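Side-chain contacts in Non-structural maintenance of chromosomes element 1 homolog (Xenopus laevis, PDB 7DG2), which probably acts with a MAGE protein as a RING-type E3 ubiquitin ligase within the SMC5-SMC6 complex, which takes part in DNA repair: residues V52-L57 with F61-K66; S92-N97 with L143-Q148; E168-I173 with C187-I192. One frame throughout, in Å; residues are numbered along the deposited sequence.

Contact 1 (V52-L57 with F61-K66); sequences VLNRHL and FMTIEK
Asn54, near the C-terminal end of helix 46-57, grips the backbone of Ile64 with both ends of its carboxamide. OD1 accepts the amide N of Ile64 at 2.7 Å in a nearly straight bond, and ND2 donates a hydrogen bond to the carbonyl O of the same residue at 3.1 Å. That oxygen lies close to the amide plane of Asn54, while the Ile64 N-H reaches OD1 tilted 23° from the carbonyl plane. With CG turned to the side of the backbone N (chi1 -81°), the carboxamide extends to the strand, and two bonds to one residue fix its rotation. Beside this clamp a water donates hydrogen bonds to Asn54 O and Met62 O and accepts one from Thr63 OG1, so helix carbonyl and strand share one solvent molecule. Where the chain turns, Met62 N makes a weak bond to Leu57 O at 3.4 Å.

The apolar side is built by branches crossing at a slant. Leu53 CD1 meets the CD1 tip of Ile64 at 3.8 Å, Leu57 CD1 lies against Ile64 CG1, and Leu57 CD2 touches the methyl CE of Met62 at 4.1 Å. Farther out, Phe11 and Leu15 of helix 6-18 cover Leu53 and Ile64, and Phe62 of the MAGE chain packs on Leu57. Strand 62-68 bonds through Thr63 and Glu65 to Val80 and Ala78 of strand 75-81. Helix and strand segments run nearly antiparallel (153°), a helix leading by a short loop into a β-hairpin, as in the winged-helix folds of the helix-turn-helix clan to which the Nse1 family belongs.

Contact 2 (S92-N97 with L143-Q148); sequences SDYAEN and LQSFVQ
Tyr94 and Phe146 form an edge-to-face aromatic pair, with a hydroxyl-hydroxyl hydrogen bond beside it, where the loop leading into helix 96-111 passes the C-terminal end of helix 136-148. The edge of Phe146 is turned to the face of Tyr94: CE1 stands over the centre of the tyrosine ring, 3.4 Å above its plane. The centroids are 4.7 Å apart and the planes meet at 60°, short of a perpendicular T. Phe146 CD1 also reaches the phenol end, 3.5 Å from Tyr94 OH, so the phenylalanine runs from the middle of the ring to its hydroxyl.

Helices 96-111, 119-128 and 136-148, followed by strands 152-155 and 158-161, are consistent with a winged-helix arrangement in which the two strands form the wing, and the contact brings the entrance of the first helix to the exit of the third.

Ser145 takes the rim of the same ring. Its OG comes in at the edge, near the ring plane, and is hydrogen-bonded to Tyr94 OH at 2.8 Å; either hydroxyl could be the donor. OG is trans to the backbone N (chi1 177°), which carries it out from the helix to the phenol. Ser145 and Phe146, successive in the helix, meet Tyr94 at its hydroxyl and over one face.

Phe146 makes a second edge-to-face pair with Phe102 of helix 96-111 and packs on Leu152 of strand 152-155. Tyr94 also rests on Glu149 and Trp151. Just before it in the chain, Asp93 OD1 bonds His69 ND1 of the Nse4 chain, and Ser92 N bonds Gln25 OE1 of the MAGE chain.

Contact 3 (E168-I173 with C187-I192); sequences ELEHYI and CRKVAI. With ZN (zinc ion), chain G.
The first zinc site of the RING-like domain is joined to helix 163-176 here, through Glu170 and the short, weakly bonded strand at 190-191. Glu170 OE1 accepts the backbone N-H of Val190 at 2.9 Å, almost straight at 172°, with its syn lone pair. CG stands anti to the backbone N (chi1 169°), and a bend at chi2 (82°) then brings the carboxylate to the strand. OE1 also lies 3.4 Å from Val190 CG2, so polar and apolar parts of one valine meet the same oxygen. Arg174 adds a salt bridge to OE1, while a water lies between OE2 and the carbonyl O of Val190.

In the RING-like domain, Cys187 SG binds zinc at 2.2 Å together with Cys184, His205 and Cys208, and Val190 O bonds His205 NE2, so Val190 is a second-shell partner of the zinc ligand His205 and Glu170 holds Val190 from behind. The sulfur of Cys187 also receives a weak hydrogen bond from the backbone N of Lys189, which precedes Val190. One turn along the helix, Ile173 CG2 touches Val190 CG2 at 4.1 Å, the two side chains crossing at about a right angle. Ile110 of helix 96-111 and Leu161 of strand 158-161 also pack on Ile173.

Overall arrangement
From the N terminus, the chain first closes on itself in contact 1, where only four residues separate helix 46-57 from strand 62-68. It leaves that sheet, and contact 2 closes the next and much longer loop, 45 residues that are mostly helix, bringing the start of helix 96-111 to the end of helix 136-148. Contact 3 follows across 13 residues and joins helix 163-176 to the zinc-binding RING-like region. The three closures come one after another, without nesting or crossing. Their centres stand about 25 Å (1 and 2), 19 Å (1 and 3) and 22 Å (2 and 3) apart, and none touches another.

Contact 1 (V52-L57 with F61-K66)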
# COMPACT_ATOMS: atom_id res chain seq x y z
N VAL A 52 18.41 -13.01 -2.06
CA VAL A 52 17.98 -13.61 -0.80
C VAL A 52 16.48 -13.46 -0.64
O VAL A 52 15.76 -14.43 -0.35
CB VAL A 52 18.72 -12.97 0.39
CG1 VAL A 52 18.08 -13.41 1.70
CG2 VAL A 52 20.20 -13.36 0.36
N LEU A 53 15.98 -12.24 -0.84
CA LEU A 53 14.55 -12.00 -0.72
C LEU A 53 13.77 -12.86 -1.71
O LEU A 53 12.79 -13.52 -1.34
CB LEU A 53 14.26 -10.51 -0.94
CG LEU A 53 14.57 -9.64 0.28
CD1 LEU A 53 14.67 -8.17 -0.09
CD2 LEU A 53 13.49 -9.86 1.35
N ASN A 54 14.21 -12.91 -2.96
CA ASN A 54 13.43 -13.63 -3.96
C ASN A 54 13.38 -15.12 -3.70
O ASN A 54 12.39 -15.77 -4.05
CB ASN A 54 13.98 -13.36 -5.36
CG ASN A 54 13.50 -12.03 -5.92
OD1 ASN A 54 12.52 -11.47 -5.42
ND2 ASN A 54 14.18 -11.53 -6.94
N ARG A 55 14.42 -15.69 -3.10
CA ARG A 55 14.38 -17.10 -2.75
C ARG A 55 13.28 -17.38 -1.74
O ARG A 55 12.53 -18.35 -1.87
CB ARG A 55 15.74 -17.54 -2.21
CG ARG A 55 15.77 -18.97 -1.66
CD ARG A 55 17.19 -19.55 -1.63
NE ARG A 55 18.21 -18.53 -1.36
CZ ARG A 55 18.96 -17.96 -2.30
NH1 ARG A 55 19.86 -17.03 -1.96
NH2 ARG A 55 18.82 -18.31 -3.57
N HIS A 56 13.16 -16.51 -0.73
CA HIS A 56 12.12 -16.69 0.28
C HIS A 56 10.74 -16.27 -0.23
O HIS A 56 9.72 -16.78 0.26
CB HIS A 56 12.48 -15.89 1.54
CG HIS A 56 13.66 -16.45 2.29
ND1 HIS A 56 13.52 -17.21 3.43
CD2 HIS A 56 14.99 -16.34 2.06
CE1 HIS A 56 14.72 -17.55 3.88
NE2 HIS A 56 15.63 -17.03 3.07
N LEU A 57 10.67 -15.34 -1.19
CA LEU A 57 9.37 -14.90 -1.71
C LEU A 57 8.79 -15.88 -2.73
O LEU A 57 7.57 -15.89 -2.93
CB LEU A 57 9.47 -13.50 -2.33
CG LEU A 57 9.74 -12.33 -1.38
CD1 LEU A 57 10.11 -11.09 -2.19
CD2 LEU A 57 8.54 -12.06 -0.44
N PHE A 61 4.54 -16.84 -4.32
CA PHE A 61 4.19 -16.30 -5.63
C PHE A 61 4.35 -14.79 -5.68
O PHE A 61 3.51 -14.07 -6.22
CB PHE A 61 2.78 -16.73 -6.03
CG PHE A 61 2.62 -18.21 -6.09
CD1 PHE A 61 3.20 -18.95 -7.11
CD2 PHE A 61 1.91 -18.88 -5.11
CE1 PHE A 61 3.07 -20.32 -7.16
CE2 PHE A 61 1.76 -20.26 -5.16
CZ PHE A 61 2.34 -20.98 -6.18
N MET A 62 5.43 -14.31 -5.08
CA MET A 62 5.84 -12.91 -5.09
C MET A 62 7.29 -12.86 -5.56
O MET A 62 8.06 -13.79 -5.32
CB MET A 62 5.71 -12.29 -3.69
CG MET A 62 4.29 -12.40 -3.10
SD MET A 62 4.29 -11.98 -1.34
CE MET A 62 4.97 -10.35 -1.44
N THR A 63 7.66 -11.79 -6.26
CA THR A 63 9.07 -11.64 -6.60
C THR A 63 9.40 -10.16 -6.78
O THR A 63 8.52 -9.34 -7.04
CB THR A 63 9.43 -12.44 -7.87
OG1 THR A 63 10.85 -12.61 -7.94
CG2 THR A 63 8.96 -11.73 -9.12
N ILE A 64 10.67 -9.83 -6.58
CA ILE A 64 11.17 -8.49 -6.86
C ILE A 64 11.79 -8.55 -8.25
O ILE A 64 12.86 -9.13 -8.44
CB ILE A 64 12.19 -8.04 -5.81
CG1 ILE A 64 11.53 -7.97 -4.43
CG2 ILE A 64 12.76 -6.67 -6.20
CD1 ILE A 64 12.54 -7.83 -3.26
N GLU A 65 11.08 -7.98 -9.23
CA GLU A 65 11.49 -7.98 -10.62
C GLU A 65 12.25 -6.70 -10.96
O GLU A 65 12.08 -5.68 -10.30
CB GLU A 65 10.27 -8.11 -11.54
CG GLU A 65 9.94 -9.53 -11.92
CD GLU A 65 10.85 -10.07 -13.02
OE1 GLU A 65 11.95 -9.50 -13.22
OE2 GLU A 65 10.48 -11.05 -13.68
N LYS A 66 13.08 -6.78 -12.00
CA LYS A 66 13.75 -5.61 -12.57
C LYS A 66 13.24 -5.37 -13.99
O LYS A 66 13.00 -6.32 -14.74
CB LYS A 66 15.27 -5.78 -12.63
CG LYS A 66 15.95 -5.98 -11.32
CD LYS A 66 17.47 -6.01 -11.53
CE LYS A 66 17.95 -4.78 -12.28
NZ LYS A 66 19.41 -4.82 -12.59
O HOH W 1 10.61 -14.74 -5.93

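Contact 2 (S92-N97 with L143-Q148)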
# COMPACT_ATOMS: atom_id res chain seq x y z
N SER A 92 -8.84 -6.27 -2.31
CA SER A 92 -9.92 -5.34 -1.98
C SER A 92 -9.67 -3.93 -2.50
O SER A 92 -10.32 -2.98 -2.05
CB SER A 92 -10.16 -5.32 -0.46
OG SER A 92 -8.96 -5.03 0.24
N ASP A 93 -8.75 -3.76 -3.45
CA ASP A 93 -8.41 -2.42 -3.92
C ASP A 93 -9.54 -1.81 -4.75
O ASP A 93 -9.87 -0.63 -4.60
CB ASP A 93 -7.14 -2.45 -4.75
CG ASP A 93 -5.90 -2.70 -3.90
OD1 ASP A 93 -5.98 -2.59 -2.66
OD2 ASP A 93 -4.84 -3.00 -4.51
N TYR A 94 -10.09 -2.59 -5.68
CA TYR A 94 -10.99 -2.06 -6.69
C TYR A 94 -12.20 -2.96 -6.85
O TYR A 94 -12.11 -4.19 -6.74
CB TYR A 94 -10.26 -1.88 -8.04
CG TYR A 94 -9.16 -0.85 -7.97
CD1 TYR A 94 -9.47 0.50 -7.82
CD2 TYR A 94 -7.82 -1.22 -8.02
CE1 TYR A 94 -8.46 1.46 -7.74
CE2 TYR A 94 -6.80 -0.27 -7.93
CZ TYR A 94 -7.13 1.06 -7.79
OH TYR A 94 -6.13 1.99 -7.71
N ALA A 95 -13.35 -2.34 -7.13
CA ALA A 95 -14.58 -3.07 -7.37
C ALA A 95 -14.57 -3.71 -8.76
O ALA A 95 -13.74 -3.40 -9.61
CB ALA A 95 -15.79 -2.14 -7.21
N GLU A 96 -15.53 -4.61 -8.98
CA GLU A 96 -15.57 -5.35 -10.23
C GLU A 96 -15.74 -4.41 -11.42
O GLU A 96 -15.05 -4.58 -12.44
CB GLU A 96 -16.70 -6.38 -10.20
CG GLU A 96 -16.37 -7.60 -9.36
CD GLU A 96 -17.39 -8.71 -9.52
OE1 GLU A 96 -17.89 -8.90 -10.66
OE2 GLU A 96 -17.70 -9.38 -8.52
N ASN A 97 -16.64 -3.43 -11.33
CA ASN A 97 -16.82 -2.56 -12.49
C ASN A 97 -15.60 -1.66 -12.70
O ASN A 97 -15.26 -1.34 -13.84
CB ASN A 97 -18.11 -1.72 -12.38
CG ASN A 97 -18.13 -0.79 -11.18
OD1 ASN A 97 -17.33 -0.91 -10.25
ND2 ASN A 97 -19.10 0.12 -11.18
N LEU A 143 -9.50 7.08 -12.17
CA LEU A 143 -8.25 7.29 -12.88
C LEU A 143 -7.20 7.90 -11.97
O LEU A 143 -6.02 7.53 -12.02
CB LEU A 143 -8.48 8.17 -14.11
CG LEU A 143 -9.27 7.49 -15.21
CD1 LEU A 143 -9.61 8.53 -16.29
CD2 LEU A 143 -8.46 6.36 -15.80
N GLN A 144 -7.61 8.83 -11.10
CA GLN A 144 -6.62 9.42 -10.20
C GLN A 144 -6.08 8.37 -9.23
O GLN A 144 -4.89 8.41 -8.87
CB GLN A 144 -7.21 10.61 -9.46
CG GLN A 144 -6.21 11.30 -8.51
CD GLN A 144 -4.90 11.72 -9.22
OE1 GLN A 144 -4.92 12.54 -10.14
NE2 GLN A 144 -3.77 11.15 -8.78
N SER A 145 -6.91 7.42 -8.82
CA SER A 145 -6.44 6.33 -7.99
C SER A 145 -5.46 5.44 -8.75
O SER A 145 -4.40 5.09 -8.22
CB SER A 145 -7.61 5.50 -7.46
OG SER A 145 -7.13 4.40 -6.70
N PHE A 146 -5.79 5.07 -9.99
CA PHE A 146 -4.88 4.25 -10.78
C PHE A 146 -3.53 4.94 -10.95
O PHE A 146 -2.49 4.27 -10.97
CB PHE A 146 -5.47 3.94 -12.16
CG PHE A 146 -6.63 2.96 -12.14
CD1 PHE A 146 -6.72 1.98 -11.17
CD2 PHE A 146 -7.61 3.02 -13.12
CE1 PHE A 146 -7.79 1.09 -11.15
CE2 PHE A 146 -8.68 2.12 -13.11
CZ PHE A 146 -8.77 1.16 -12.13
N VAL A 147 -3.53 6.27 -11.07
CA VAL A 147 -2.26 6.99 -11.18
C VAL A 147 -1.54 7.00 -9.84
O VAL A 147 -0.33 6.74 -9.76
CB VAL A 147 -2.51 8.42 -11.70
CG1 VAL A 147 -1.28 9.29 -11.49
CG2 VAL A 147 -2.88 8.35 -13.19
N GLN A 148 -2.26 7.29 -8.76
CA GLN A 148 -1.65 7.32 -7.43
C GLN A 148 -1.04 5.97 -7.07
O GLN A 148 0.04 5.92 -6.48
CB GLN A 148 -2.70 7.73 -6.40
CG GLN A 148 -2.31 7.46 -4.95
CD GLN A 148 -1.24 8.41 -4.45
OE1 GLN A 148 -1.04 9.48 -5.02
NE2 GLN A 148 -0.54 8.00 -3.39

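Contact 3 (E168-I173 with C187-I192)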
# COMPACT_ATOMS: atom_id res chain seq x y z
N GLU A 168 4.46 -6.29 -13.91
CA GLU A 168 3.66 -7.35 -13.31
C GLU A 168 2.84 -8.11 -14.34
O GLU A 168 2.67 -9.34 -14.23
CB GLU A 168 2.73 -6.78 -12.24
CG GLU A 168 2.02 -7.88 -11.46
CD GLU A 168 1.27 -7.33 -10.27
OE1 GLU A 168 0.12 -6.87 -10.45
OE2 GLU A 168 1.86 -7.33 -9.17
N LEU A 169 2.31 -7.42 -15.35
CA LEU A 169 1.37 -8.01 -16.30
C LEU A 169 2.02 -8.43 -17.61
O LEU A 169 1.30 -8.79 -18.55
CB LEU A 169 0.22 -7.04 -16.60
CG LEU A 169 -0.70 -6.72 -15.41
CD1 LEU A 169 -1.92 -5.92 -15.89
CD2 LEU A 169 -1.16 -7.97 -14.76
N GLU A 170 3.35 -8.42 -17.69
CA GLU A 170 4.07 -8.74 -18.93
C GLU A 170 3.56 -10.02 -19.57
O GLU A 170 3.20 -10.04 -20.75
CB GLU A 170 5.57 -8.84 -18.63
CG GLU A 170 6.45 -9.42 -19.74
CD GLU A 170 6.82 -8.39 -20.80
OE1 GLU A 170 6.98 -8.77 -21.98
OE2 GLU A 170 6.96 -7.19 -20.44
N HIS A 171 3.51 -11.11 -18.80
CA HIS A 171 3.14 -12.38 -19.39
C HIS A 171 1.63 -12.52 -19.53
O HIS A 171 1.15 -13.14 -20.48
CB HIS A 171 3.74 -13.51 -18.57
CG HIS A 171 5.23 -13.39 -18.44
ND1 HIS A 171 5.83 -12.67 -17.44
CD2 HIS A 171 6.22 -13.83 -19.25
CE1 HIS A 171 7.14 -12.70 -17.61
NE2 HIS A 171 7.40 -13.40 -18.70
N TYR A 172 0.88 -11.92 -18.61
CA TYR A 172 -0.57 -11.86 -18.76
C TYR A 172 -0.95 -11.21 -20.09
O TYR A 172 -1.80 -11.72 -20.83
CB TYR A 172 -1.17 -11.11 -17.58
CG TYR A 172 -2.64 -10.88 -17.68
CD1 TYR A 172 -3.54 -11.83 -17.22
CD2 TYR A 172 -3.14 -9.72 -18.25
CE1 TYR A 172 -4.90 -11.62 -17.32
CE2 TYR A 172 -4.48 -9.50 -18.36
CZ TYR A 172 -5.36 -10.45 -17.89
OH TYR A 172 -6.71 -10.21 -18.00
N ILE A 173 -0.32 -10.08 -20.40
CA ILE A 173 -0.61 -9.38 -21.66
C ILE A 173 -0.23 -10.24 -22.85
O ILE A 173 -0.98 -10.33 -23.84
CB ILE A 173 0.12 -8.02 -21.68
CG1 ILE A 173 -0.51 -7.05 -20.67
CG2 ILE A 173 0.13 -7.42 -23.11
CD1 ILE A 173 0.34 -5.81 -20.38
N CYS A 187 13.99 -7.10 -28.78
CA CYS A 187 14.15 -7.74 -27.47
C CYS A 187 13.08 -8.77 -27.16
O CYS A 187 13.22 -9.50 -26.17
CB CYS A 187 14.19 -6.69 -26.36
SG CYS A 187 12.61 -5.85 -26.09
N ARG A 188 12.01 -8.84 -27.96
CA ARG A 188 10.94 -9.82 -27.84
C ARG A 188 10.12 -9.67 -26.56
O ARG A 188 9.48 -10.62 -26.11
CB ARG A 188 11.48 -11.25 -27.95
CG ARG A 188 12.32 -11.50 -29.20
CD ARG A 188 11.46 -11.53 -30.45
NE ARG A 188 10.33 -12.43 -30.29
CZ ARG A 188 10.37 -13.74 -30.52
NH1 ARG A 188 9.28 -14.49 -30.34
NH2 ARG A 188 11.50 -14.32 -30.92
N LYS A 189 10.10 -8.48 -25.98
CA LYS A 189 9.24 -8.18 -24.83
C LYS A 189 8.10 -7.27 -25.26
O LYS A 189 8.16 -6.60 -26.29
CB LYS A 189 10.04 -7.52 -23.71
CG LYS A 189 11.18 -8.37 -23.18
CD LYS A 189 12.05 -7.59 -22.21
CE LYS A 189 13.03 -8.51 -21.50
NZ LYS A 189 12.30 -9.63 -20.85
N VAL A 190 7.04 -7.27 -24.44
CA VAL A 190 5.89 -6.40 -24.70
C VAL A 190 6.35 -4.96 -24.84
O VAL A 190 7.19 -4.47 -24.07
CB VAL A 190 4.85 -6.54 -23.58
CG1 VAL A 190 3.80 -5.43 -23.66
CG2 VAL A 190 4.18 -7.91 -23.65
N ALA A 191 5.80 -4.27 -25.84
CA ALA A 191 6.01 -2.84 -26.01
C ALA A 191 4.66 -2.16 -25.96
O ALA A 191 3.73 -2.57 -26.66
CB ALA A 191 6.72 -2.52 -27.33
N ILE A 192 4.54 -1.13 -25.12
CA ILE A 192 3.33 -0.32 -25.07
C ILE A 192 3.55 0.91 -25.93
O ILE A 192 2.80 1.16 -26.88
CB ILE A 192 2.96 0.03 -23.61
CG1 ILE A 192 2.71 -1.24 -22.80
CG2 ILE A 192 1.74 0.90 -23.59
CD1 ILE A 192 1.59 -2.11 -23.34
ZN ZN G . 12.62 -3.96 -27.25
O HOH W 2 8.21 -5.03 -21.71